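Local coordinates for protein N-acetylglucosamine-6-phosphate deacetylase (Mycobacterium smegmatis, PDB 6FV4) that probably removes the acetyl group from N-acetylglucosamine-6-phosphate, a hydrolase step of amino-sugar metabolism that depends on divalent metal ions, at residues I135-P140 / R175-A180; G139-T144 / R156-G161; D70-G75 / V105-T110; V202-A207 / G223-N228; D115-V120 / G164-A169. The protein carries 1 engineered substitution. All coordinates share one frame; numbering follows the deposited sequence.

How the contacts relate
Contacts 1, 3 and 4 converge on a two-metal centre at the C-terminal ends of the barrel strands. Contact 3 supplies His72 and His74 to the zinc ion, contact 4 supplies His204 and His225 to the cadmium ion, and Glu138 of contact 1 bridges the two metals. Strands 104-109 of contact 3 and 134-138 of contact 1 are neighbours, the contact centres about 9 Å apart, while the hydroxyls of Thr178 and Thr224 join contact 1 to contact 4. Contact 2 continues from contact 1 through Gly139 and Pro140, its Pro140 side chain about 12 Å from the cadmium ion. Contact 5 packs two outer helices against Leu137, its centre about 23 Å from that of contact 4.

Contact 1: I135-P140 / R175-A180; sequences IHLEGP and RMVTIA. With CD (cadmium ion), chain J; ZN (zinc ion), chain H.
His136 and Thr178 meet across two neighbouring parallel strands, 135-138 and 175-179, of the (βα)8-type barrel that metallo-dependent hydrolases share. The strands run 6° from exactly parallel. Ile135 O accepts from both Arg175 N and Met176 N; beyond it, Met176 O takes the N-H of Leu137, and Leu137 O that of Thr178.

The imidazole of His136 can be followed outward. His136 CB lies 3.9 Å from Met176 O, and with CG anti to the backbone N (chi1 165°) the ring leans over the neighbouring strand. CG then meets the methyl CE of Met176, which sits over the ring centre in a CH-pi contact, 3.6 Å from the centroid and almost on the ring normal. His136 CD2 faces Met176 O, which lies at the ring edge, 3.4 Å away. At the tip His136 NE2 is joined to Thr178 OG1 by a 2.8 Å, nearly straight hydrogen bond (172°), while ND1 is tied to Ser107 on strand 104-109. Bonds at both nitrogens and a methyl over one face therefore fix the rotation of this buried ring. Thr178 OG1 is also bonded to Thr224, extending the polar chain to the loop that carries His225.

On the other side of the sheet Leu137 and Val177 lie side by side, CD1 against CG2, beneath the outer helices. One residue on, Glu138 extends into the two-metal site, where its carboxylate is shared: OE1 binds the zinc ion at 2.1 Å and OE2 the cadmium ion at 2.4 Å.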
# COMPACT_ATOMS: atom_id res chain seq x y z
N ILE B 135 6.57 13.98 -26.00
CA ILE B 135 6.77 15.11 -25.10
C ILE B 135 5.85 14.96 -23.91
O ILE B 135 4.70 14.54 -24.04
CB ILE B 135 6.51 16.46 -25.81
CG1 ILE B 135 7.37 16.61 -27.06
CG2 ILE B 135 6.75 17.62 -24.82
CD1 ILE B 135 6.94 17.80 -28.00
N HIS B 136 6.36 15.32 -22.74
CA HIS B 136 5.60 15.35 -21.51
C HIS B 136 5.63 16.78 -20.97
O HIS B 136 6.72 17.33 -20.75
CB HIS B 136 6.20 14.37 -20.50
CG HIS B 136 5.73 14.55 -19.09
ND1 HIS B 136 6.54 14.28 -18.01
CD2 HIS B 136 4.53 14.91 -18.58
CE1 HIS B 136 5.88 14.50 -16.89
NE2 HIS B 136 4.65 14.87 -17.20
N LEU B 137 4.46 17.37 -20.77
CA LEU B 137 4.38 18.70 -20.18
C LEU B 137 4.17 18.53 -18.68
O LEU B 137 3.05 18.30 -18.22
CB LEU B 137 3.26 19.52 -20.80
CG LEU B 137 3.28 19.56 -22.33
CD1 LEU B 137 2.09 20.36 -22.81
CD2 LEU B 137 4.58 20.16 -22.82
N GLU B 138 5.26 18.64 -17.92
CA GLU B 138 5.18 18.64 -16.45
C GLU B 138 5.07 20.09 -15.98
O GLU B 138 6.00 20.69 -15.44
CB GLU B 138 6.38 17.95 -15.83
CG GLU B 138 6.18 17.77 -14.31
CD GLU B 138 7.30 17.04 -13.65
OE1 GLU B 138 8.43 17.17 -14.14
OE2 GLU B 138 7.06 16.36 -12.64
N GLY B 139 3.88 20.64 -16.20
CA GLY B 139 3.65 22.06 -16.03
C GLY B 139 3.09 22.63 -17.32
O GLY B 139 3.26 22.06 -18.40
N PRO B 140 2.45 23.79 -17.24
CA PRO B 140 2.36 24.71 -16.10
C PRO B 140 1.11 24.58 -15.23
O PRO B 140 0.92 25.37 -14.31
CB PRO B 140 2.35 26.08 -16.80
CG PRO B 140 1.52 25.81 -18.01
CD PRO B 140 1.84 24.39 -18.45
N ARG B 175 2.58 13.68 -25.60
CA ARG B 175 2.04 12.38 -25.21
C ARG B 175 1.49 12.37 -23.79
O ARG B 175 0.59 11.57 -23.50
CB ARG B 175 3.12 11.30 -25.34
CG ARG B 175 3.67 11.12 -26.74
CD ARG B 175 2.57 10.78 -27.72
NE ARG B 175 2.08 9.42 -27.51
CZ ARG B 175 2.44 8.38 -28.26
NH1 ARG B 175 3.29 8.55 -29.28
NH2 ARG B 175 1.95 7.18 -28.00
N MET B 176 1.98 13.24 -22.91
CA MET B 176 1.56 13.22 -21.52
C MET B 176 1.58 14.64 -20.97
O MET B 176 2.49 15.43 -21.29
CB MET B 176 2.46 12.30 -20.69
CG MET B 176 2.06 12.24 -19.23
SD MET B 176 2.76 10.77 -18.42
CE MET B 176 4.51 11.14 -18.47
N VAL B 177 0.58 14.97 -20.16
CA VAL B 177 0.46 16.28 -19.51
C VAL B 177 0.10 16.07 -18.04
O VAL B 177 -0.92 15.45 -17.73
CB VAL B 177 -0.60 17.15 -20.20
CG1 VAL B 177 -0.79 18.49 -19.44
CG2 VAL B 177 -0.21 17.43 -21.65
N THR B 178 0.94 16.59 -17.14
CA THR B 178 0.68 16.53 -15.70
C THR B 178 -0.29 17.64 -15.29
O THR B 178 -0.08 18.81 -15.62
CB THR B 178 1.98 16.65 -14.91
OG1 THR B 178 2.80 15.51 -15.19
CG2 THR B 178 1.69 16.70 -13.41
N ILE B 179 -1.36 17.26 -14.59
CA ILE B 179 -2.44 18.15 -14.18
C ILE B 179 -2.58 18.06 -12.67
O ILE B 179 -2.74 16.96 -12.12
CB ILE B 179 -3.76 17.78 -14.88
CG1 ILE B 179 -3.65 17.99 -16.39
CG2 ILE B 179 -4.93 18.62 -14.36
CD1 ILE B 179 -3.42 19.43 -16.74
N ALA B 180 -2.54 19.21 -11.99
CA ALA B 180 -2.91 19.26 -10.58
C ALA B 180 -4.43 19.32 -10.48
O ALA B 180 -5.04 20.27 -10.98
CB ALA B 180 -2.28 20.47 -9.89
CD CD J . 8.52 17.04 -10.83
ZN ZN H . 10.08 15.95 -13.87
O HOH W 1 9.84 17.36 -8.62

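Contact 2: G139-T144 / R156-G161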
# COMPACT_ATOMS: atom_id res chain seq x y z
N GLY B 139 3.88 20.64 -16.20
CA GLY B 139 3.65 22.06 -16.03
C GLY B 139 3.09 22.63 -17.32
O GLY B 139 3.26 22.06 -18.40
N PRO B 140 2.45 23.79 -17.24
CA PRO B 140 2.36 24.71 -16.10
C PRO B 140 1.11 24.58 -15.23
O PRO B 140 0.92 25.37 -14.31
CB PRO B 140 2.35 26.08 -16.80
CG PRO B 140 1.52 25.81 -18.01
CD PRO B 140 1.84 24.39 -18.45
N TRP B 141 0.25 23.61 -15.52
CA TRP B 141 -1.03 23.51 -14.83
C TRP B 141 -0.92 22.69 -13.55
O TRP B 141 -1.68 21.75 -13.27
CB TRP B 141 -2.05 22.96 -15.81
CG TRP B 141 -2.01 23.82 -17.05
CD1 TRP B 141 -2.23 25.16 -17.10
CD2 TRP B 141 -1.67 23.41 -18.38
NE1 TRP B 141 -2.08 25.62 -18.39
CE2 TRP B 141 -1.74 24.57 -19.20
CE3 TRP B 141 -1.34 22.19 -18.97
CZ2 TRP B 141 -1.48 24.53 -20.56
CZ3 TRP B 141 -1.08 22.15 -20.31
CH2 TRP B 141 -1.15 23.32 -21.11
N LEU B 142 0.06 23.09 -12.75
CA LEU B 142 0.43 22.48 -11.48
C LEU B 142 0.03 23.38 -10.31
O LEU B 142 -0.35 24.54 -10.49
CB LEU B 142 1.93 22.20 -11.45
CG LEU B 142 2.53 21.54 -12.68
CD1 LEU B 142 4.01 21.26 -12.47
CD2 LEU B 142 1.78 20.25 -13.04
N SER B 143 0.11 22.81 -9.11
CA SER B 143 -0.24 23.57 -7.91
C SER B 143 0.38 22.98 -6.66
O SER B 143 -0.34 22.50 -5.78
CB SER B 143 -1.76 23.64 -7.74
OG SER B 143 -2.11 24.71 -6.89
N THR B 144 1.71 23.00 -6.55
CA THR B 144 2.32 22.68 -5.27
C THR B 144 3.55 23.55 -5.08
O THR B 144 4.19 24.00 -6.04
CB THR B 144 2.70 21.19 -5.14
OG1 THR B 144 3.07 20.92 -3.79
CG2 THR B 144 3.87 20.83 -6.04
N ARG B 156 -0.34 28.00 -13.41
CA ARG B 156 -1.57 28.71 -13.72
C ARG B 156 -2.68 27.72 -14.01
O ARG B 156 -2.44 26.54 -14.27
CB ARG B 156 -1.37 29.67 -14.92
CG ARG B 156 -0.81 29.00 -16.18
CD ARG B 156 -0.43 30.06 -17.23
NE ARG B 156 0.17 29.47 -18.43
CZ ARG B 156 1.47 29.22 -18.59
NH1 ARG B 156 2.35 29.49 -17.63
NH2 ARG B 156 1.91 28.70 -19.74
N ASP B 157 -3.91 28.22 -13.94
CA ASP B 157 -5.09 27.40 -14.22
C ASP B 157 -5.02 26.87 -15.65
O ASP B 157 -4.49 27.54 -16.54
CB ASP B 157 -6.37 28.22 -14.04
CG ASP B 157 -6.76 28.43 -12.57
OD1 ASP B 157 -6.08 27.93 -11.64
OD2 ASP B 157 -7.79 29.12 -12.35
N PRO B 158 -5.58 25.67 -15.91
CA PRO B 158 -5.57 25.13 -17.28
C PRO B 158 -6.64 25.74 -18.18
O PRO B 158 -7.81 25.34 -18.14
CB PRO B 158 -5.81 23.62 -17.07
CG PRO B 158 -6.59 23.56 -15.81
CD PRO B 158 -6.05 24.67 -14.93
N ASP B 159 -6.23 26.70 -19.01
CA ASP B 159 -7.13 27.36 -19.96
C ASP B 159 -7.26 26.52 -21.22
O ASP B 159 -6.25 26.17 -21.83
CB ASP B 159 -6.58 28.75 -20.29
CG ASP B 159 -7.17 29.32 -21.56
OD1 ASP B 159 -8.41 29.32 -21.70
OD2 ASP B 159 -6.40 29.79 -22.42
N PRO B 160 -8.48 26.16 -21.64
CA PRO B 160 -8.59 25.27 -22.80
C PRO B 160 -8.05 25.87 -24.09
O PRO B 160 -7.56 25.12 -24.94
CB PRO B 160 -10.10 24.97 -22.88
CG PRO B 160 -10.76 25.95 -21.99
CD PRO B 160 -9.77 26.36 -20.96
N GLY B 161 -8.10 27.19 -24.25
CA GLY B 161 -7.47 27.82 -25.40
C GLY B 161 -5.97 27.56 -25.46
O GLY B 161 -5.45 27.13 -26.49
O HOH W 2 -3.44 28.10 -19.45
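The guanidinium of Arg156 turns its face to the CB-CG edge of Pro140, a residue that follows a cis peptide bond: Pro140 CG sits 3.3 Å above the guanidinium plane, over its centre. This contact belongs to the long loop that leaves barrel strand 134-138 and leads to helix 160-170. With CG between the backbone N and the carbonyl carbon (chi1 54°) and the chain extended from there to NE, the side chain of Arg156 reaches the proline; NH2 forms a salt bridge with Glu162 and NH1 bonds to Ala111 O. Between the backbones, Arg156 N donates to Pro140 O at 3.1 Å. That oxygen also takes Leu142 N, from the opposite face of its plane, closing the inverse gamma turn centred on Trp141.

The indole of Trp141 is wedged between two prolines. CD of Pro140 lies over the ring, and CA of Pro158 makes a CH-pi contact with the five-membered ring, 3.8 Å from its centroid. Trp141 CD1 meets Arg156 O at the ring edge, in plane, at 3.2 Å. Ile163 and Glu162 of the helix also touch the indole. Next to the helix start, where Asp159 is the N-cap, one water accepts from both Trp141 NE1, at 3.0 Å, and Asp159 N.

Contact 3: D70-G75 / V105-T110. With ZN (zinc ion), chain H.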
# COMPACT_ATOMS: atom_id res chain seq x y z
N ASP B 70 11.98 5.15 -20.79
CA ASP B 70 11.96 6.22 -19.79
C ASP B 70 10.94 7.27 -20.21
O ASP B 70 11.15 8.00 -21.20
CB ASP B 70 13.35 6.84 -19.63
CG ASP B 70 13.47 7.69 -18.38
OD1 ASP B 70 14.59 8.19 -18.12
OD2 ASP B 70 12.46 7.86 -17.65
N THR B 71 9.83 7.35 -19.48
CA THR B 71 8.72 8.20 -19.89
C THR B 71 8.68 9.53 -19.16
O THR B 71 7.70 10.27 -19.28
CB THR B 71 7.39 7.47 -19.68
OG1 THR B 71 7.27 7.04 -18.31
CG2 THR B 71 7.31 6.25 -20.60
N HIS B 72 9.73 9.89 -18.43
CA HIS B 72 9.71 11.15 -17.69
C HIS B 72 11.16 11.48 -17.36
O HIS B 72 11.72 10.92 -16.42
CB HIS B 72 8.84 11.03 -16.44
CG HIS B 72 8.81 12.26 -15.57
ND1 HIS B 72 7.85 12.46 -14.61
CD2 HIS B 72 9.63 13.33 -15.51
CE1 HIS B 72 8.08 13.60 -13.99
NE2 HIS B 72 9.16 14.16 -14.52
N LEU B 73 11.76 12.37 -18.15
CA LEU B 73 13.12 12.83 -17.89
C LEU B 73 13.31 14.18 -18.55
O LEU B 73 12.63 14.52 -19.53
CB LEU B 73 14.18 11.85 -18.39
CG LEU B 73 14.30 11.64 -19.89
CD1 LEU B 73 15.71 11.13 -20.20
CD2 LEU B 73 13.25 10.66 -20.36
N HIS B 74 14.27 14.94 -18.01
CA HIS B 74 14.48 16.33 -18.41
C HIS B 74 15.76 16.54 -19.19
O HIS B 74 15.87 17.55 -19.90
CB HIS B 74 14.48 17.23 -17.17
CG HIS B 74 13.17 17.23 -16.46
ND1 HIS B 74 12.12 18.05 -16.82
CD2 HIS B 74 12.71 16.46 -15.44
CE1 HIS B 74 11.08 17.81 -16.05
NE2 HIS B 74 11.41 16.85 -15.19
N GLY B 75 16.71 15.63 -19.10
CA GLY B 75 17.91 15.76 -19.89
C GLY B 75 18.97 14.80 -19.41
O GLY B 75 18.67 13.78 -18.79
N VAL B 105 10.62 9.80 -23.35
CA VAL B 105 9.63 10.87 -23.43
C VAL B 105 10.21 12.10 -22.73
O VAL B 105 10.51 12.08 -21.53
CB VAL B 105 8.28 10.45 -22.85
CG1 VAL B 105 7.30 11.64 -22.85
CG2 VAL B 105 7.71 9.33 -23.68
N ALA B 106 10.44 13.15 -23.51
CA ALA B 106 11.15 14.32 -23.01
C ALA B 106 10.16 15.23 -22.29
O ALA B 106 9.10 15.56 -22.82
CB ALA B 106 11.83 15.07 -24.16
N SER B 107 10.51 15.63 -21.07
CA SER B 107 9.62 16.40 -20.22
C SER B 107 10.02 17.86 -20.21
O SER B 107 11.20 18.20 -20.21
CB SER B 107 9.64 15.89 -18.77
OG SER B 107 9.44 14.49 -18.68
N LEU B 108 9.01 18.73 -20.13
CA LEU B 108 9.21 20.16 -20.00
C LEU B 108 8.62 20.61 -18.68
O LEU B 108 7.49 20.26 -18.37
CB LEU B 108 8.53 20.92 -21.16
CG LEU B 108 9.01 20.65 -22.57
CD1 LEU B 108 8.13 21.40 -23.55
CD2 LEU B 108 10.46 21.12 -22.70
N VAL B 109 9.36 21.44 -17.94
CA VAL B 109 8.83 21.98 -16.68
C VAL B 109 7.97 23.20 -16.96
O VAL B 109 7.90 23.69 -18.10
CB VAL B 109 9.95 22.35 -15.69
CG1 VAL B 109 10.77 21.12 -15.32
CG2 VAL B 109 10.81 23.46 -16.26
N THR B 110 7.30 23.70 -15.92
CA THR B 110 6.45 24.87 -16.01
C THR B 110 7.16 26.02 -16.71
O THR B 110 8.29 26.38 -16.36
CB THR B 110 6.00 25.31 -14.61
OG1 THR B 110 5.07 24.34 -14.08
CG2 THR B 110 5.31 26.65 -14.64
ZN ZN H . 10.08 15.95 -13.87
O HOH W 3 12.54 19.92 -18.69
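His74 turns one ring face to Ser107: CB of the serine stands 3.6 Å above the imidazole plane, offset toward the rim, in a CH-pi contact. Two residues further along the same strand, Val109 crosses this ring at about a right angle and brings CG1 to within 3.4 Å of His74 CE1. With CG beside the backbone N (chi1 -63°), the imidazole swings toward strand 105-109, yet its NE2 still reaches the zinc ion at 2.1 Å. Its other nitrogen, ND1, donates to a water in the ring plane, and that water donates in turn to Ser107 O, so both ends of the imidazole are fixed.

His72 approaches the same zinc ion with its own NE2, also at 2.1 Å, and NE2 of His74 lies at the edge of its ring, in plane. The pair forms the H-x-H metal-binding motif characteristic of amidohydrolases, here at a corner of strand 63-76. Second-shell support for His72 comes from Glu253, bonded to ND1. Ser107 OG approaches His72 CD2 at 3.4 Å and takes only a weak bond from Leu73 N, its main bond being to His136. Firm backbone bonds flank the corner: Asp70 O accepts from Val105 N, and Leu73 O from Ser107 N at 2.8 Å.

Within the barrel, strand 104-109 lies between strands 63-76 and 134-138; Leu108 points away from the first of these and touches helix 113-129, while Ile281 of strand 278-281 touches Thr71 and His72.

Contact 4: V202-A207 / G223-N228; sequences VGHTEA and GTHLFN. With CD (cadmium ion), chain J.
Val202 and Gly223 form a parallel bridge, their CA atoms 4.9 Å apart, just where two adjacent barrel strands give way to loops. Thr224 N donates to Val202 O at 2.7 Å, with the donor tilted 27° from the carbonyl plane. The backbones stay close at the next pair, where Gly203 CA lies 3.9 Å from Thr224 CB; Gly203, with no side chain, lets the two chains come this close. Next in each chain comes a histidine, His204 before an ST turn at Thr205 and His225 at the start of a type II turn that ends at Asn228.

Both direct NE2 to the same cadmium ion, His204 at 2.3 Å and His225 at 2.5 Å. Their side chains cross at about a right angle and the ring planes stand 49° apart; His204 NE2 and His225 NE2 approach to 3.4 Å, not as a hydrogen bond but because both bind the metal. His225 has CG between its backbone N and carbonyl carbon (chi1 50°), which folds the imidazole back between Asn228 CB over one face and Thr224 CG2 over the other. These two neighbours probably limit tilting of the ring. Glu253 accepts from His225 N.

Water 1, Glu138 and His150 also bind the cadmium ion. Paired histidines from the ends of successive strands, joined by a carboxylate bridging to a second metal, are typical of the binuclear centre of the amidohydrolase barrel.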
# COMPACT_ATOMS: atom_id res chain seq x y z
N VAL B 202 -1.57 12.84 -12.98
CA VAL B 202 -1.80 13.62 -11.77
C VAL B 202 -0.46 13.81 -11.07
O VAL B 202 0.29 12.84 -10.90
CB VAL B 202 -2.82 12.95 -10.83
CG1 VAL B 202 -2.83 13.64 -9.46
CG2 VAL B 202 -4.20 13.00 -11.40
N GLY B 203 -0.16 15.04 -10.67
CA GLY B 203 1.13 15.32 -10.06
C GLY B 203 1.17 16.75 -9.59
O GLY B 203 0.28 17.55 -9.88
N HIS B 204 2.22 17.06 -8.82
CA HIS B 204 2.52 18.42 -8.37
C HIS B 204 1.29 19.11 -7.81
O HIS B 204 0.89 20.19 -8.25
CB HIS B 204 3.14 19.23 -9.51
CG HIS B 204 4.58 18.94 -9.71
ND1 HIS B 204 5.58 19.74 -9.20
CD2 HIS B 204 5.19 17.91 -10.32
CE1 HIS B 204 6.75 19.22 -9.50
NE2 HIS B 204 6.55 18.11 -10.18
N THR B 205 0.69 18.47 -6.80
CA THR B 205 -0.66 18.81 -6.42
C THR B 205 -0.85 18.65 -4.92
O THR B 205 -0.23 17.80 -4.28
CB THR B 205 -1.67 17.94 -7.18
OG1 THR B 205 -2.99 18.18 -6.69
CG2 THR B 205 -1.32 16.46 -7.04
N GLU B 206 -1.71 19.51 -4.38
CA GLU B 206 -2.23 19.44 -3.02
C GLU B 206 -3.67 18.91 -3.00
O GLU B 206 -4.40 19.16 -2.04
CB GLU B 206 -2.15 20.82 -2.37
CG GLU B 206 -0.74 21.42 -2.34
CD GLU B 206 0.22 20.60 -1.50
OE1 GLU B 206 -0.22 19.99 -0.49
OE2 GLU B 206 1.43 20.55 -1.84
N ALA B 207 -4.08 18.20 -4.06
CA ALA B 207 -5.45 17.71 -4.15
C ALA B 207 -5.76 16.70 -3.05
O ALA B 207 -4.88 15.97 -2.59
CB ALA B 207 -5.69 17.03 -5.50
N GLY B 223 0.10 8.52 -12.46
CA GLY B 223 0.58 9.33 -11.36
C GLY B 223 2.01 9.76 -11.60
O GLY B 223 2.90 8.92 -11.74
N THR B 224 2.23 11.09 -11.70
CA THR B 224 3.57 11.64 -11.87
C THR B 224 4.36 11.54 -10.57
O THR B 224 3.92 12.05 -9.54
CB THR B 224 3.50 13.12 -12.29
OG1 THR B 224 2.67 13.26 -13.44
CG2 THR B 224 4.88 13.64 -12.62
N HIS B 225 5.58 10.97 -10.67
CA HIS B 225 6.44 10.51 -9.59
C HIS B 225 5.77 10.48 -8.21
O HIS B 225 5.94 11.40 -7.39
CB HIS B 225 7.75 11.32 -9.52
CG HIS B 225 7.57 12.81 -9.52
ND1 HIS B 225 6.58 13.45 -8.81
CD2 HIS B 225 8.29 13.79 -10.12
CE1 HIS B 225 6.69 14.75 -8.97
NE2 HIS B 225 7.73 14.98 -9.74
N LEU B 226 4.99 9.42 -8.00
CA LEU B 226 4.25 9.18 -6.76
C LEU B 226 5.08 9.50 -5.53
O LEU B 226 6.25 9.11 -5.44
CB LEU B 226 3.80 7.72 -6.71
CG LEU B 226 2.61 7.47 -5.78
CD1 LEU B 226 1.33 7.89 -6.44
CD2 LEU B 226 2.53 6.00 -5.38
N PHE B 227 4.46 10.24 -4.60
CA PHE B 227 4.98 10.69 -3.32
C PHE B 227 5.84 11.95 -3.44
O PHE B 227 5.92 12.73 -2.48
CB PHE B 227 5.77 9.59 -2.59
CG PHE B 227 4.88 8.53 -1.96
CD1 PHE B 227 4.29 8.76 -0.72
CD2 PHE B 227 4.63 7.34 -2.63
CE1 PHE B 227 3.47 7.79 -0.14
CE2 PHE B 227 3.81 6.37 -2.05
CZ PHE B 227 3.23 6.59 -0.80
N ASN B 228 6.48 12.17 -4.58
CA ASN B 228 7.26 13.40 -4.76
C ASN B 228 6.36 14.52 -5.24
O ASN B 228 5.51 14.31 -6.12
CB ASN B 228 8.41 13.20 -5.75
CG ASN B 228 9.39 12.17 -5.29
OD1 ASN B 228 9.64 11.18 -5.98
ND2 ASN B 228 9.95 12.38 -4.10
CD CD J . 8.52 17.04 -10.83
O HOH W 1 9.84 17.36 -8.62

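Contact 5: D115-V120 / G164-A169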
# COMPACT_ATOMS: atom_id res chain seq x y z
N ASP B 115 7.17 30.81 -24.24
CA ASP B 115 8.27 29.86 -24.15
C ASP B 115 7.78 28.42 -24.25
O ASP B 115 8.47 27.58 -24.84
CB ASP B 115 9.05 30.08 -22.86
CG ASP B 115 10.04 31.22 -22.99
OD1 ASP B 115 10.31 31.63 -24.14
OD2 ASP B 115 10.54 31.70 -21.94
N LEU B 116 6.59 28.12 -23.73
CA LEU B 116 6.04 26.77 -23.85
C LEU B 116 5.85 26.40 -25.31
O LEU B 116 6.25 25.30 -25.74
CB LEU B 116 4.72 26.67 -23.09
CG LEU B 116 3.95 25.35 -23.14
CD1 LEU B 116 4.87 24.20 -22.77
CD2 LEU B 116 2.80 25.41 -22.15
N LEU B 117 5.28 27.31 -26.10
CA LEU B 117 5.01 27.01 -27.51
C LEU B 117 6.30 26.79 -28.29
O LEU B 117 6.37 25.89 -29.13
CB LEU B 117 4.18 28.14 -28.13
CG LEU B 117 2.70 28.12 -27.75
CD1 LEU B 117 2.00 29.40 -28.21
CD2 LEU B 117 2.02 26.90 -28.35
N ARG B 118 7.32 27.61 -28.03
CA ARG B 118 8.61 27.43 -28.70
C ARG B 118 9.23 26.08 -28.34
O ARG B 118 9.72 25.35 -29.21
CB ARG B 118 9.55 28.58 -28.35
CG ARG B 118 11.04 28.29 -28.59
CD ARG B 118 11.97 29.37 -28.00
NE ARG B 118 11.82 29.52 -26.56
CZ ARG B 118 12.43 28.76 -25.65
NH1 ARG B 118 13.25 27.78 -26.03
NH2 ARG B 118 12.22 28.97 -24.36
N GLN B 119 9.23 25.74 -27.05
CA GLN B 119 9.81 24.47 -26.61
C GLN B 119 9.08 23.29 -27.24
O GLN B 119 9.70 22.36 -27.76
CB GLN B 119 9.78 24.38 -25.09
CG GLN B 119 10.70 25.38 -24.40
CD GLN B 119 10.45 25.46 -22.91
OE1 GLN B 119 9.62 24.73 -22.37
NE2 GLN B 119 11.17 26.34 -22.22
N VAL B 120 7.74 23.31 -27.19
CA VAL B 120 6.96 22.23 -27.78
C VAL B 120 7.24 22.13 -29.28
O VAL B 120 7.51 21.04 -29.79
CB VAL B 120 5.46 22.44 -27.49
CG1 VAL B 120 4.60 21.57 -28.41
CG2 VAL B 120 5.17 22.08 -26.02
N GLY B 164 -5.30 23.84 -26.32
CA GLY B 164 -5.44 23.58 -27.75
C GLY B 164 -4.28 24.15 -28.56
O GLY B 164 -3.76 23.48 -29.47
N ARG B 165 -3.83 25.36 -28.22
CA ARG B 165 -2.71 25.97 -28.93
C ARG B 165 -1.42 25.17 -28.73
O ARG B 165 -0.64 24.99 -29.67
CB ARG B 165 -2.51 27.41 -28.45
CG ARG B 165 -3.64 28.34 -28.87
CD ARG B 165 -3.24 29.77 -28.61
NE ARG B 165 -3.11 30.06 -27.18
CZ ARG B 165 -4.10 30.54 -26.43
NH1 ARG B 165 -5.29 30.76 -26.97
NH2 ARG B 165 -3.90 30.78 -25.14
N VAL B 166 -1.19 24.69 -27.50
CA VAL B 166 0.02 23.92 -27.23
C VAL B 166 -0.05 22.57 -27.92
O VAL B 166 0.93 22.10 -28.51
CB VAL B 166 0.23 23.78 -25.71
CG1 VAL B 166 1.32 22.75 -25.43
CG2 VAL B 166 0.60 25.12 -25.13
N LEU B 167 -1.21 21.91 -27.87
CA LEU B 167 -1.36 20.63 -28.56
C LEU B 167 -1.25 20.80 -30.07
O LEU B 167 -0.69 19.93 -30.76
CB LEU B 167 -2.69 19.97 -28.19
CG LEU B 167 -2.87 19.46 -26.75
CD1 LEU B 167 -4.12 18.62 -26.64
CD2 LEU B 167 -1.66 18.68 -26.30
N ASP B 168 -1.80 21.89 -30.62
CA ASP B 168 -1.63 22.15 -32.04
C ASP B 168 -0.16 22.27 -32.39
O ASP B 168 0.31 21.65 -33.35
CB ASP B 168 -2.39 23.41 -32.44
CG ASP B 168 -3.90 23.21 -32.44
OD1 ASP B 168 -4.35 22.05 -32.31
OD2 ASP B 168 -4.62 24.23 -32.54
N ALA B 169 0.59 23.03 -31.60
CA ALA B 169 2.02 23.23 -31.86
C ALA B 169 2.79 21.91 -31.91
O ALA B 169 3.80 21.81 -32.61
CB ALA B 169 2.61 24.17 -30.81
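Leu116 meets Val166 where two helices of the barrel's outer layer, 113-129 and 160-170, run side by side. The segment axes are 9.1 Å apart and cross at -22°, so the helices point nearly the same way. Leu116 has CG anti to the backbone N (chi1 178°), a setting that carries CD2 to 3.7 Å from Val166 CG2; the two side chains cross at about a right angle. Pro140 touches the same leucine from the loop after strand 134-138.

Leu117, next in sequence, reaches over the other helix with a single methyl. Its CD2 touches Ala169 CB at 3.7 Å, comes within 3.5 Å of Arg165 O and also meets the backbone and CG2 of Val166, settling between residues one turn apart.

A turn further on, Val120 divides its branches: CG1 lies against Val166 O at 3.7 Å and near Ala169 CB, while CG2 packs on Val166 CG1 at 4.0 Å. The small Ala169 and the branched Val166 thus receive all three aliphatic side chains of the first helix, and Leu137 of strand 134-138 touches Leu116, Val120 and Val166 from the barrel side. With methyl groups on both surfaces and no polar pair between the two segments, the contact probably depends on shape and the hydrophobic effect rather than on directional bonds.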